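Uncharacterized protein (Leptotrichia buccalis, PDB 3T8K) is of unknown function but folds as a stack of ankyrin-type alpha-hairpin repeats, a scaffold that in many ankyrin-repeat proteins mediates protein-protein recognition. Local coordinates at residues V118-F123 and L158-R163; P81-G86 and F123-D128; S141-Q146 and K178-K183; E24-G29 and S58-N63. One frame throughout, in Å; residues are numbered along the deposited sequence.

Interaction 1: V118-F123 and L158-R163; sequences VFKNIF and LEFVKR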
loop_
_atom_site.group_PDB
_atom_site.type_symbol
_atom_site.label_atom_id
_atom_site.label_comp_id
_atom_site.label_asym_id
_atom_site.label_seq_id
_atom_site.Cartn_x
_atom_site.Cartn_y
_atom_site.Cartn_z
ATOM N N VAL A 118 -4.531 -12.418 6.766
ATOM C CA VAL A 118 -3.472 -11.414 6.675
ATOM C C VAL A 118 -2.695 -11.546 5.368
ATOM O O VAL A 118 -2.052 -10.588 4.922
ATOM C CB VAL A 118 -2.527 -11.485 7.895
ATOM C CG1 VAL A 118 -1.625 -12.707 7.801
ATOM C CG2 VAL A 118 -1.720 -10.203 8.022
ATOM N N PHE A 119 -2.788 -12.726 4.754
ATOM C CA PHE A 119 -2.113 -13.024 3.488
ATOM C C PHE A 119 -3.014 -12.852 2.269
ATOM O O PHE A 119 -2.669 -13.285 1.173
ATOM C CB PHE A 119 -1.542 -14.452 3.492
ATOM C CG PHE A 119 -2.480 -15.473 4.052
ATOM C CD1 PHE A 119 -3.388 -16.129 3.236
ATOM C CD2 PHE A 119 -2.470 -15.759 5.410
ATOM C CE1 PHE A 119 -4.262 -17.062 3.766
ATOM C CE2 PHE A 119 -3.339 -16.681 5.945
ATOM C CZ PHE A 119 -4.238 -17.337 5.120
ATOM N N LYS A 120 -4.155 -12.194 2.436
ATOM C CA LYS A 120 -5.113 -12.130 1.327
ATOM C C LYS A 120 -4.496 -11.583 0.036
ATOM O O LYS A 120 -4.839 -12.030 -1.062
ATOM C CB LYS A 120 -6.337 -11.308 1.705
ATOM C CG LYS A 120 -7.280 -11.083 0.536
ATOM C CD LYS A 120 -8.656 -10.636 1.015
ATOM C CE LYS A 120 -9.587 -10.393 -0.154
ATOM N NZ LYS A 120 -10.998 -10.255 0.296
ATOM N N ASN A 121 -3.589 -10.619 0.159
ATOM C CA ASN A 121 -3.017 -9.991 -1.035
ATOM C C ASN A 121 -2.187 -10.947 -1.895
ATOM O O ASN A 121 -1.994 -10.701 -3.086
ATOM C CB ASN A 121 -2.173 -8.765 -0.663
ATOM C CG ASN A 121 -1.889 -7.862 -1.860
ATOM O OD1 ASN A 121 -2.782 -7.554 -2.654
ATOM N ND2 ASN A 121 -0.638 -7.433 -1.992
ATOM N N ILE A 122 -1.687 -12.039 -1.320
ATOM C CA ILE A 122 -0.810 -12.898 -2.119
ATOM C C ILE A 122 -1.571 -13.493 -3.288
ATOM O O ILE A 122 -0.984 -13.880 -4.301
ATOM C CB ILE A 122 -0.112 -13.996 -1.287
ATOM C CG1 ILE A 122 -1.087 -15.117 -0.911
ATOM C CG2 ILE A 122 0.564 -13.380 -0.064
ATOM C CD1 ILE A 122 -0.420 -16.279 -0.208
ATOM N N PHE A 123 -2.887 -13.535 -3.158
ATOM C CA PHE A 123 -3.719 -14.103 -4.215
ATOM C C PHE A 123 -3.915 -13.095 -5.339
ATOM O O PHE A 123 -4.505 -13.408 -6.373
ATOM C CB PHE A 123 -5.039 -14.607 -3.638
ATOM C CG PHE A 123 -4.855 -15.559 -2.495
ATOM C CD1 PHE A 123 -4.198 -16.770 -2.685
ATOM C CD2 PHE A 123 -5.300 -15.237 -1.224
ATOM C CE1 PHE A 123 -4.004 -17.639 -1.627
ATOM C CE2 PHE A 123 -5.102 -16.098 -0.159
ATOM C CZ PHE A 123 -4.464 -17.306 -0.363
ATOM N N LEU A 158 -11.881 -18.376 1.429
ATOM C CA LEU A 158 -12.107 -19.405 0.424
ATOM C C LEU A 158 -12.893 -18.816 -0.750
ATOM O O LEU A 158 -12.522 -18.987 -1.911
ATOM C CB LEU A 158 -12.845 -20.611 1.021
ATOM C CG LEU A 158 -13.190 -21.726 0.020
ATOM C CD1 LEU A 158 -11.934 -22.404 -0.513
ATOM C CD2 LEU A 158 -14.133 -22.760 0.623
ATOM N N GLU A 159 -13.971 -18.107 -0.437
ATOM C CA GLU A 159 -14.802 -17.502 -1.471
ATOM C C GLU A 159 -14.007 -16.578 -2.401
ATOM O O GLU A 159 -14.237 -16.567 -3.613
ATOM C CB GLU A 159 -16.007 -16.796 -0.834
ATOM C CG GLU A 159 -17.052 -17.785 -0.302
ATOM C CD GLU A 159 -17.975 -17.209 0.774
ATOM O OE1 GLU A 159 -18.835 -17.973 1.271
ATOM O OE2 GLU A 159 -17.846 -16.011 1.128
ATOM N N PHE A 160 -13.064 -15.824 -1.833
ATOM C CA PHE A 160 -12.206 -14.916 -2.599
ATOM C C PHE A 160 -11.285 -15.664 -3.553
ATOM O O PHE A 160 -11.142 -15.297 -4.718
ATOM C CB PHE A 160 -11.356 -14.051 -1.648
ATOM C CG PHE A 160 -10.390 -13.121 -2.349
ATOM C CD1 PHE A 160 -10.848 -12.048 -3.102
ATOM C CD2 PHE A 160 -9.015 -13.298 -2.213
ATOM C CE1 PHE A 160 -9.954 -11.183 -3.734
ATOM C CE2 PHE A 160 -8.118 -12.444 -2.835
ATOM C CZ PHE A 160 -8.578 -11.377 -3.595
ATOM N N VAL A 161 -10.637 -16.703 -3.044
ATOM C CA VAL A 161 -9.686 -17.454 -3.845
ATOM C C VAL A 161 -10.400 -18.174 -4.990
ATOM O O VAL A 161 -9.868 -18.278 -6.096
ATOM C CB VAL A 161 -8.879 -18.440 -2.971
ATOM C CG1 VAL A 161 -8.008 -19.342 -3.832
ATOM C CG2 VAL A 161 -8.028 -17.657 -1.960
ATOM N N LYS A 162 -11.614 -18.646 -4.726
ATOM C CA LYS A 162 -12.432 -19.276 -5.770
ATOM C C LYS A 162 -12.584 -18.387 -7.011
ATOM O O LYS A 162 -12.702 -18.886 -8.130
ATOM C CB LYS A 162 -13.811 -19.653 -5.218
ATOM C CG LYS A 162 -13.899 -21.062 -4.651
ATOM C CD LYS A 162 -15.231 -21.309 -3.950
ATOM C CE LYS A 162 -15.275 -20.608 -2.598
ATOM N NZ LYS A 162 -16.523 -20.895 -1.833
ATOM N N ARG A 163 -12.574 -17.072 -6.813
ATOM C CA ARG A 163 -12.830 -16.136 -7.907
ATOM C C ARG A 163 -11.561 -15.474 -8.462
ATOM O O ARG A 163 -11.633 -14.598 -9.316
ATOM C CB ARG A 163 -13.863 -15.088 -7.482
ATOM C CG ARG A 163 -15.310 -15.485 -7.794
ATOM C CD ARG A 163 -16.281 -14.921 -6.766
ATOM N NE ARG A 163 -15.868 -13.602 -6.289
ATOM C CZ ARG A 163 -16.491 -12.920 -5.333
ATOM N NH1 ARG A 163 -17.567 -13.429 -4.743
ATOM N NH2 ARG A 163 -16.036 -11.726 -4.967
#
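The ammonium of Lys120 is held over the ring of Phe160 as a cation-pi pair, with NZ 4.1 Å from the ring centroid and 22° off the normal, while Asp151 supplies a weak, long ion-pair partner. In this ankyrin-type stack of helical hairpins the contact joins the 3-10 turn within 118-123, which precedes helix 129-140, to helix 157-162, further along the chain. The methylene next to the charge makes the closer approach: Lys120 CE sits 3.4 Å from the Phe160 centroid, almost exactly above its middle, as a CH-pi contact. Lys120 gets there because CG lies anti to the backbone N (chi1 173°) and the chain beyond it is extended, carrying CG past the CE2 side of the ring before CE arrives over the centre. Phe160 is also met obliquely by Phe123, whose CB is 3.8 Å from Phe160 CE2. Cys164 and Phe126 of the second subunit pack on Phe160 and Lys120 respectively, placing the pair beside the dimer contact. An alanine at the position of Phe160 is likely to deprive the lysine chain of its aromatic platform and open a gap beside Phe123. The Phe123 ring is sandwiched, with Ile122 CG1 over the centre of one face and Val161 CG2 over the other, 3.6 Å from the centroid.

Interaction 2: P81-G86 and F123-D128; sequences PLFQGG and FNYFVD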
loop_
_atom_site.group_PDB
_atom_site.type_symbol
_atom_site.label_atom_id
_atom_site.label_comp_id
_atom_site.label_asym_id
_atom_site.label_seq_id
_atom_site.Cartn_x
_atom_site.Cartn_y
_atom_site.Cartn_z
ATOM N N PRO A 81 1.957 -5.909 6.266
ATOM C CA PRO A 81 2.740 -5.117 5.316
ATOM C C PRO A 81 3.649 -5.996 4.474
ATOM O O PRO A 81 3.928 -5.640 3.330
ATOM C CB PRO A 81 3.554 -4.166 6.218
ATOM C CG PRO A 81 3.501 -4.780 7.585
ATOM C CD PRO A 81 2.179 -5.483 7.660
ATOM N N LEU A 82 4.101 -7.121 5.025
ATOM C CA LEU A 82 4.903 -8.078 4.259
ATOM C C LEU A 82 4.163 -8.504 2.997
ATOM O O LEU A 82 4.694 -8.423 1.887
ATOM C CB LEU A 82 5.196 -9.322 5.093
ATOM C CG LEU A 82 5.881 -10.464 4.334
ATOM C CD1 LEU A 82 7.270 -10.050 3.878
ATOM C CD2 LEU A 82 5.976 -11.685 5.222
ATOM N N PHE A 83 2.931 -8.960 3.176
ATOM C CA PHE A 83 2.147 -9.468 2.047
ATOM C C PHE A 83 1.561 -8.368 1.153
ATOM O O PHE A 83 1.450 -8.548 -0.066
ATOM C CB PHE A 83 1.074 -10.444 2.541
ATOM C CG PHE A 83 1.644 -11.703 3.125
ATOM C CD1 PHE A 83 2.632 -12.402 2.443
ATOM C CD2 PHE A 83 1.215 -12.175 4.364
ATOM C CE1 PHE A 83 3.182 -13.568 2.978
ATOM C CE2 PHE A 83 1.752 -13.331 4.909
ATOM C CZ PHE A 83 2.739 -14.031 4.215
ATOM N N GLN A 84 1.192 -7.235 1.743
ATOM C CA GLN A 84 0.728 -6.097 0.949
ATOM C C GLN A 84 1.796 -5.605 -0.028
ATOM O O GLN A 84 1.490 -5.280 -1.171
ATOM C CB GLN A 84 0.288 -4.946 1.854
ATOM C CG GLN A 84 -0.999 -5.220 2.584
ATOM C CD GLN A 84 -2.131 -5.570 1.635
ATOM O OE1 GLN A 84 -2.618 -6.694 1.641
ATOM N NE2 GLN A 84 -2.555 -4.604 0.815
ATOM N N GLY A 85 3.048 -5.552 0.425
ATOM C CA GLY A 85 4.117 -5.003 -0.392
ATOM C C GLY A 85 5.083 -5.990 -1.030
ATOM O O GLY A 85 5.996 -5.577 -1.739
ATOM N N GLY A 86 4.877 -7.287 -0.815
ATOM C CA GLY A 86 5.883 -8.280 -1.176
ATOM C C GLY A 86 5.764 -8.951 -2.536
ATOM O O GLY A 86 6.490 -9.908 -2.823
ATOM N N PHE A 123 -2.887 -13.535 -3.158
ATOM C CA PHE A 123 -3.719 -14.103 -4.215
ATOM C C PHE A 123 -3.915 -13.095 -5.339
ATOM O O PHE A 123 -4.505 -13.408 -6.373
ATOM C CB PHE A 123 -5.039 -14.607 -3.638
ATOM C CG PHE A 123 -4.855 -15.559 -2.495
ATOM C CD1 PHE A 123 -4.198 -16.770 -2.685
ATOM C CD2 PHE A 123 -5.300 -15.237 -1.224
ATOM C CE1 PHE A 123 -4.004 -17.639 -1.627
ATOM C CE2 PHE A 123 -5.102 -16.098 -0.159
ATOM C CZ PHE A 123 -4.464 -17.306 -0.363
ATOM N N ASN A 124 -3.386 -11.891 -5.137
ATOM C CA ASN A 124 -3.400 -10.855 -6.165
ATOM C C ASN A 124 -2.092 -10.794 -6.932
ATOM O O ASN A 124 -1.969 -10.061 -7.913
ATOM C CB ASN A 124 -3.654 -9.486 -5.539
ATOM C CG ASN A 124 -5.092 -9.286 -5.156
ATOM O OD1 ASN A 124 -5.998 -9.697 -5.880
ATOM N ND2 ASN A 124 -5.315 -8.655 -4.014
ATOM N N TYR A 125 -1.102 -11.542 -6.462
ATOM C CA TYR A 125 0.230 -11.465 -7.041
ATOM C C TYR A 125 0.224 -11.864 -8.509
ATOM O O TYR A 125 -0.387 -12.863 -8.898
ATOM C CB TYR A 125 1.208 -12.360 -6.279
ATOM C CG TYR A 125 1.636 -11.836 -4.918
ATOM C CD1 TYR A 125 1.193 -10.605 -4.433
ATOM C CD2 TYR A 125 2.489 -12.582 -4.121
ATOM C CE1 TYR A 125 1.599 -10.137 -3.170
ATOM C CE2 TYR A 125 2.888 -12.135 -2.878
ATOM C CZ TYR A 125 2.448 -10.914 -2.407
ATOM O OH TYR A 125 2.871 -10.494 -1.168
ATOM N N PHE A 126 0.910 -11.068 -9.318
ATOM C CA PHE A 126 1.122 -11.412 -10.709
ATOM C C PHE A 126 2.409 -12.211 -10.834
ATOM O O PHE A 126 3.401 -11.733 -11.376
ATOM C CB PHE A 126 1.194 -10.159 -11.585
ATOM C CG PHE A 126 1.242 -10.461 -13.059
ATOM C CD1 PHE A 126 0.088 -10.790 -13.747
ATOM C CD2 PHE A 126 2.444 -10.425 -13.753
ATOM C CE1 PHE A 126 0.124 -11.078 -15.099
ATOM C CE2 PHE A 126 2.488 -10.709 -15.109
ATOM C CZ PHE A 126 1.323 -11.035 -15.783
ATOM N N VAL A 127 2.397 -13.424 -10.297
ATOM C CA VAL A 127 3.500 -14.353 -10.501
ATOM C C VAL A 127 2.935 -15.755 -10.664
ATOM O O VAL A 127 1.901 -16.091 -10.078
ATOM C CB VAL A 127 4.498 -14.343 -9.335
ATOM C CG1 VAL A 127 4.999 -12.935 -9.073
ATOM C CG2 VAL A 127 3.858 -14.915 -8.099
ATOM N N ASP A 128 3.609 -16.568 -11.470
ATOM C CA ASP A 128 3.162 -17.934 -11.694
ATOM C C ASP A 128 3.081 -18.688 -10.368
ATOM O O ASP A 128 3.986 -18.610 -9.535
ATOM C CB ASP A 128 4.094 -18.657 -12.666
ATOM C CG ASP A 128 3.475 -19.913 -13.225
ATOM O OD1 ASP A 128 2.790 -19.818 -14.268
ATOM O OD2 ASP A 128 3.659 -20.993 -12.619
#
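In the ankyrin-like stack, the C-terminal end of helix 79-85 is tied to the loop that leads into helix 129-140 by one buried tyrosine. Tyr125 reaches across with its hydroxyl and donates a hydrogen bond from OH to the backbone carbonyl Phe83 O, at 2.6 Å. The approach is bent, with a C=O...OH angle of 118°, and the donor is tilted 16° from the carbonyl plane. CG of Tyr125 stands anti to its carbonyl carbon (chi1 -74°), and the ring then projects its OH end toward the helix although the bond from CA to CB does not point there. The side chains of Phe83 and Tyr125 cross at about a right angle, and the hydroxyl lies at the edge of the Phe83 ring, 4.1 Å from CD1. On the backbone, Gly86 C comes within 3.6 Å of Tyr125 OH. Met132 of helix 129-140 packs on the tyrosine, and Asn121 ND2 gives Phe83 O a second hydrogen bond. Two donors thus share one carbonyl near a helix end, where few main-chain N-H groups remain to serve it, and the buried phenol hydroxyl finds its acceptor in the main chain.

Interaction 3: S141-Q146 and K178-K183; sequences SQSGLQ and KKYNLK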
loop_
_atom_site.group_PDB
_atom_site.type_symbol
_atom_site.label_atom_id
_atom_site.label_comp_id
_atom_site.label_asym_id
_atom_site.label_seq_id
_atom_site.Cartn_x
_atom_site.Cartn_y
_atom_site.Cartn_z
ATOM N N SER A 141 0.938 -24.921 6.366
ATOM C CA SER A 141 1.519 -25.785 7.394
ATOM C C SER A 141 1.194 -25.287 8.806
ATOM O O SER A 141 1.501 -25.950 9.799
ATOM C CB SER A 141 3.040 -25.858 7.236
ATOM O OG SER A 141 3.397 -26.537 6.045
ATOM N N GLN A 142 0.601 -24.106 8.894
ATOM C CA GLN A 142 0.244 -23.538 10.186
ATOM C C GLN A 142 -1.202 -23.881 10.551
ATOM O O GLN A 142 -2.122 -23.664 9.762
ATOM C CB GLN A 142 0.437 -22.021 10.171
ATOM C CG GLN A 142 1.787 -21.576 9.626
ATOM C CD GLN A 142 2.956 -22.215 10.355
ATOM O OE1 GLN A 142 2.987 -22.260 11.582
ATOM N NE2 GLN A 142 3.920 -22.726 9.598
ATOM N N SER A 143 -1.385 -24.402 11.759
ATOM C CA SER A 143 -2.708 -24.677 12.298
ATOM C C SER A 143 -3.419 -23.378 12.624
ATOM O O SER A 143 -2.786 -22.411 13.046
ATOM C CB SER A 143 -2.574 -25.513 13.573
ATOM O OG SER A 143 -3.831 -25.714 14.199
ATOM N N GLY A 144 -4.733 -23.339 12.430
ATOM C CA GLY A 144 -5.502 -22.181 12.867
ATOM C C GLY A 144 -5.818 -21.108 11.836
ATOM O O GLY A 144 -6.314 -20.038 12.191
ATOM N N LEU A 145 -5.548 -21.367 10.560
ATOM C CA LEU A 145 -5.928 -20.398 9.530
ATOM C C LEU A 145 -7.448 -20.217 9.503
ATOM O O LEU A 145 -8.204 -21.186 9.590
ATOM C CB LEU A 145 -5.413 -20.814 8.151
ATOM C CG LEU A 145 -3.895 -20.979 8.030
ATOM C CD1 LEU A 145 -3.509 -21.482 6.640
ATOM C CD2 LEU A 145 -3.183 -19.682 8.359
ATOM N N GLN A 146 -7.892 -18.971 9.388
ATOM C CA GLN A 146 -9.314 -18.658 9.455
ATOM C C GLN A 146 -9.859 -18.483 8.045
ATOM O O GLN A 146 -10.096 -17.364 7.584
ATOM C CB GLN A 146 -9.533 -17.398 10.299
ATOM C CG GLN A 146 -9.007 -17.536 11.721
ATOM C CD GLN A 146 -9.379 -16.364 12.607
ATOM O OE1 GLN A 146 -10.553 -16.144 12.904
ATOM N NE2 GLN A 146 -8.376 -15.608 13.041
ATOM N N LYS A 178 -10.412 -29.691 4.640
ATOM C CA LYS A 178 -10.801 -31.083 4.843
ATOM C C LYS A 178 -9.931 -31.712 5.926
ATOM O O LYS A 178 -10.407 -32.489 6.747
ATOM C CB LYS A 178 -10.693 -31.876 3.537
ATOM C CG LYS A 178 -11.200 -33.320 3.617
ATOM C CD LYS A 178 -11.151 -33.967 2.242
ATOM C CE LYS A 178 -11.281 -35.489 2.322
ATOM N NZ LYS A 178 -12.580 -35.912 2.902
ATOM N N LYS A 179 -8.647 -31.373 5.925
ATOM C CA LYS A 179 -7.745 -31.892 6.942
ATOM C C LYS A 179 -8.246 -31.510 8.333
ATOM O O LYS A 179 -8.424 -32.371 9.200
ATOM C CB LYS A 179 -6.325 -31.368 6.709
ATOM C CG LYS A 179 -5.345 -31.613 7.871
ATOM C CD LYS A 179 -3.952 -31.090 7.531
ATOM C CE LYS A 179 -2.949 -31.344 8.670
ATOM N NZ LYS A 179 -1.567 -30.965 8.255
ATOM N N TYR A 180 -8.484 -30.216 8.538
ATOM C CA TYR A 180 -8.860 -29.723 9.858
ATOM C C TYR A 180 -10.365 -29.764 10.120
ATOM O O TYR A 180 -10.813 -29.403 11.206
ATOM C CB TYR A 180 -8.306 -28.317 10.092
ATOM C CG TYR A 180 -6.803 -28.286 10.221
ATOM C CD1 TYR A 180 -6.179 -28.769 11.361
ATOM C CD2 TYR A 180 -6.009 -27.784 9.202
ATOM C CE1 TYR A 180 -4.802 -28.745 11.489
ATOM C CE2 TYR A 180 -4.619 -27.755 9.320
ATOM C CZ TYR A 180 -4.027 -28.232 10.466
ATOM O OH TYR A 180 -2.655 -28.201 10.591
ATOM N N ASN A 181 -11.125 -30.234 9.136
ATOM C CA ASN A 181 -12.572 -30.402 9.262
ATOM C C ASN A 181 -13.269 -29.075 9.565
ATOM O O ASN A 181 -14.164 -29.015 10.403
ATOM C CB ASN A 181 -12.916 -31.445 10.336
ATOM C CG ASN A 181 -14.290 -32.087 10.121
ATOM O OD1 ASN A 181 -14.728 -32.298 8.987
ATOM N ND2 ASN A 181 -14.968 -32.407 11.218
ATOM N N LEU A 182 -12.855 -28.021 8.873
ATOM C CA LEU A 182 -13.411 -26.684 9.120
ATOM C C LEU A 182 -14.792 -26.519 8.481
ATOM O O LEU A 182 -15.046 -27.024 7.384
ATOM C CB LEU A 182 -12.465 -25.597 8.617
ATOM C CG LEU A 182 -11.035 -25.666 9.158
ATOM C CD1 LEU A 182 -10.206 -24.535 8.600
ATOM C CD2 LEU A 182 -11.033 -25.637 10.672
ATOM N N LYS A 183 -15.681 -25.817 9.180
ATOM C CA LYS A 183 -17.045 -25.606 8.703
ATOM C C LYS A 183 -17.340 -24.113 8.587
ATOM O O LYS A 183 -16.640 -23.291 9.176
ATOM C CB LYS A 183 -18.044 -26.264 9.656
ATOM C CG LYS A 183 -17.741 -27.719 9.960
ATOM C CD LYS A 183 -17.769 -28.552 8.695
ATOM C CE LYS A 183 -17.424 -30.005 8.971
ATOM N NZ LYS A 183 -17.442 -30.802 7.707
#
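Tyr180 points its phenol oxygen at the CA and CB of Ser143 and not at its hydroxyl. Tyr180 OH is 3.9 Å from Ser143 CA, a van der Waals approach with no hydrogen bond between the two residues. With CG anti to the carbonyl carbon (chi1 -69°), the tyrosine swings its ring from the last turn of the helix toward the loop. Ser143 turns OG alongside that ring, where it approaches obliquely, 4.2 Å from Tyr180 CE1. Within its own helix, Lys179 CG lies over the centre of one face of the Tyr180 ring. A second touch comes from Leu182, whose CD1 lies 4.0 Å from the backbone oxygen Leu145 O, an apolar methyl against a carbonyl. The helix stops in a Schellman motif, with Asn181 at positive phi as the C-prime residue, which turns the chain and brings Leu182 back toward the loop. Tyr176 completes the joint: its hydroxyl bonds to Gln142 O and Leu145 N, and its ring meets that of Tyr180. The contact therefore seats the C-terminal end of helix 167-180, the last helix of the chain, against the loop after helix 129-140, while Leu145 packs on Ile139 and Phe140 of that preceding helix.

Interaction 4: E24-G29 and S58-N63; sequences ELFEKG and SMFLIN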
loop_
_atom_site.group_PDB
_atom_site.type_symbol
_atom_site.label_atom_id
_atom_site.label_comp_id
_atom_site.label_asym_id
_atom_site.label_seq_id
_atom_site.Cartn_x
_atom_site.Cartn_y
_atom_site.Cartn_z
ATOM N N GLU A 24 23.271 4.223 8.037
ATOM C CA GLU A 24 23.765 5.516 8.491
ATOM C C GLU A 24 22.948 5.992 9.688
ATOM O O GLU A 24 23.514 6.430 10.683
ATOM C CB GLU A 24 23.692 6.571 7.390
ATOM C CG GLU A 24 24.665 6.388 6.244
ATOM C CD GLU A 24 25.009 7.715 5.582
ATOM O OE1 GLU A 24 25.450 8.640 6.305
ATOM O OE2 GLU A 24 24.828 7.835 4.346
ATOM N N LEU A 25 21.619 5.896 9.591
ATOM C CA LEU A 25 20.755 6.376 10.668
ATOM C C LEU A 25 20.860 5.510 11.912
ATOM O O LEU A 25 20.865 6.022 13.032
ATOM C CB LEU A 25 19.283 6.448 10.227
ATOM C CG LEU A 25 18.742 7.845 9.894
ATOM C CD1 LEU A 25 18.707 8.770 11.140
ATOM C CD2 LEU A 25 19.557 8.456 8.752
ATOM N N PHE A 26 20.897 4.197 11.715
ATOM C CA PHE A 26 20.950 3.272 12.840
ATOM C C PHE A 26 22.200 3.530 13.671
ATOM O O PHE A 26 22.164 3.520 14.907
ATOM C CB PHE A 26 20.949 1.832 12.326
ATOM C CG PHE A 26 20.871 0.798 13.414
ATOM C CD1 PHE A 26 19.667 0.526 14.045
ATOM C CD2 PHE A 26 21.993 0.067 13.777
ATOM C CE1 PHE A 26 19.585 -0.441 15.038
ATOM C CE2 PHE A 26 21.919 -0.895 14.771
ATOM C CZ PHE A 26 20.712 -1.150 15.400
ATOM N N GLU A 27 23.308 3.784 12.987
ATOM C CA GLU A 27 24.581 3.975 13.678
ATOM C C GLU A 27 24.811 5.397 14.173
ATOM O O GLU A 27 25.337 5.594 15.278
ATOM C CB GLU A 27 25.739 3.547 12.775
ATOM C CG GLU A 27 25.687 2.085 12.363
ATOM C CD GLU A 27 26.530 1.189 13.255
ATOM O OE1 GLU A 27 27.074 1.683 14.271
ATOM O OE2 GLU A 27 26.660 -0.013 12.929
ATOM N N LYS A 28 24.468 6.380 13.342
ATOM C CA LYS A 28 24.837 7.772 13.610
ATOM C C LYS A 28 23.697 8.653 14.138
ATOM O O LYS A 28 23.951 9.745 14.649
ATOM C CB LYS A 28 25.409 8.415 12.348
ATOM C CG LYS A 28 26.619 7.683 11.755
ATOM C CD LYS A 28 27.132 8.422 10.532
ATOM C CE LYS A 28 28.133 7.585 9.753
ATOM N NZ LYS A 28 28.631 8.315 8.553
ATOM N N GLY A 29 22.460 8.188 14.000
ATOM C CA GLY A 29 21.297 8.948 14.442
ATOM C C GLY A 29 21.260 9.129 15.953
ATOM O O GLY A 29 21.981 8.449 16.681
ATOM N N SER A 58 15.528 -5.610 6.590
ATOM C CA SER A 58 14.760 -6.533 7.413
ATOM C C SER A 58 15.670 -7.577 8.034
ATOM O O SER A 58 15.591 -7.850 9.234
ATOM C CB SER A 58 13.665 -7.231 6.597
ATOM O OG SER A 58 12.558 -6.372 6.393
HETATM N N MSE A 59 16.523 -8.171 7.204
HETATM C CA MSE A 59 17.461 -9.190 7.670
HETATM C C MSE A 59 18.442 -8.637 8.691
HETATM O O MSE A 59 18.793 -9.310 9.659
HETATM C CB MSE A 59 18.213 -9.798 6.494
HETATM C CG MSE A 59 17.307 -10.522 5.515
HETATM SE SE MSE A 59 16.521 -12.169 6.251
HETATM C CE MSE A 59 15.331 -11.470 7.616
ATOM N N PHE A 60 18.885 -7.407 8.471
ATOM C CA PHE A 60 19.801 -6.767 9.404
ATOM C C PHE A 60 19.156 -6.645 10.784
ATOM O O PHE A 60 19.743 -7.044 11.791
ATOM C CB PHE A 60 20.221 -5.398 8.876
ATOM C CG PHE A 60 21.033 -4.586 9.860
ATOM C CD1 PHE A 60 22.414 -4.673 9.877
ATOM C CD2 PHE A 60 20.408 -3.746 10.764
ATOM C CE1 PHE A 60 23.167 -3.926 10.778
ATOM C CE2 PHE A 60 21.150 -2.994 11.670
ATOM C CZ PHE A 60 22.535 -3.088 11.677
ATOM N N LEU A 61 17.941 -6.107 10.820
ATOM C CA LEU A 61 17.217 -5.902 12.075
ATOM C C LEU A 61 16.833 -7.201 12.752
ATOM O O LEU A 61 16.982 -7.340 13.961
ATOM C CB LEU A 61 15.959 -5.063 11.847
ATOM C CG LEU A 61 16.256 -3.588 11.573
ATOM C CD1 LEU A 61 15.001 -2.849 11.155
ATOM C CD2 LEU A 61 16.893 -2.938 12.795
ATOM N N ILE A 62 16.305 -8.146 11.979
ATOM C CA ILE A 62 15.983 -9.446 12.543
ATOM C C ILE A 62 17.210 -10.086 13.190
ATOM O O ILE A 62 17.127 -10.625 14.295
ATOM C CB ILE A 62 15.371 -10.395 11.496
ATOM C CG1 ILE A 62 13.985 -9.887 11.105
ATOM C CG2 ILE A 62 15.275 -11.811 12.053
ATOM C CD1 ILE A 62 13.370 -10.636 9.961
ATOM N N ASN A 63 18.348 -10.019 12.506
ATOM C CA ASN A 63 19.585 -10.579 13.050
ATOM C C ASN A 63 20.079 -9.857 14.307
ATOM O O ASN A 63 20.785 -10.447 15.125
ATOM C CB ASN A 63 20.686 -10.639 11.983
ATOM C CG ASN A 63 20.381 -11.655 10.881
ATOM O OD1 ASN A 63 19.528 -12.533 11.043
ATOM N ND2 ASN A 63 21.084 -11.538 9.758
#
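Segments 24-29 and 58-63, on helices 19-28 and 51-63, have their closest CA atoms at Phe26 and Leu61, 9.9 Å apart, a spacing bridged entirely by side chains. Phe26 and Phe60 form a T-shaped pair: the edge of the Phe60 ring points at the face of Phe26, with planes at 86° and centroids 5.2 Å apart. The leading edge of Phe60 is CE2 and CZ, and its CE2 approaches Phe26 CD2 to 3.8 Å, landing toward the rim of the Phe26 face and not over its middle. Both rings extend from their helices with CG anti to the backbone N (chi1 -175° for Phe26), which sends them into the space between the two backbones. Leu61 adds a looser contact from CD2, 4.3 Å from Phe26 CE1. Phe60 also meets the ring of Phe22, one turn earlier on helix 19-28, and packs on Tyr19 and Leu23, while Leu61 leans on helix 41-45. Replacing Phe26 by an alanine would probably strip the Phe60 edge of its aromatic face and open a gap beside Leu61. The touching groups of 24-29 and 58-63 are all hydrocarbon, so the contact rests on dispersion and on the weak electrostatic attraction of a hydrogen-bearing ring edge for a pi face.

Interactions 1 and 2 lie side by side, their centres about 11 Å apart, and share Phe123. They also touch directly: Asn121 of interaction 1 bonds to the carbonyl at the heart of interaction 2, and Ile122 CG2 packs 3.4 Å from Phe83 CD1. Both reach the second subunit. Interaction 3 lies farther along the C-terminal part of the stack, its centre about 15 Å from that of interaction 1, and joins it through Phe119 CE2 and Leu145 CD2, 3.9 Å apart. Interaction 4 belongs to the N-terminal part, touches none of the others, and lies with its centre about 34 Å from that of interaction 1 and about 37 Å from that of interaction 3, on the opposite side of the chain's centre.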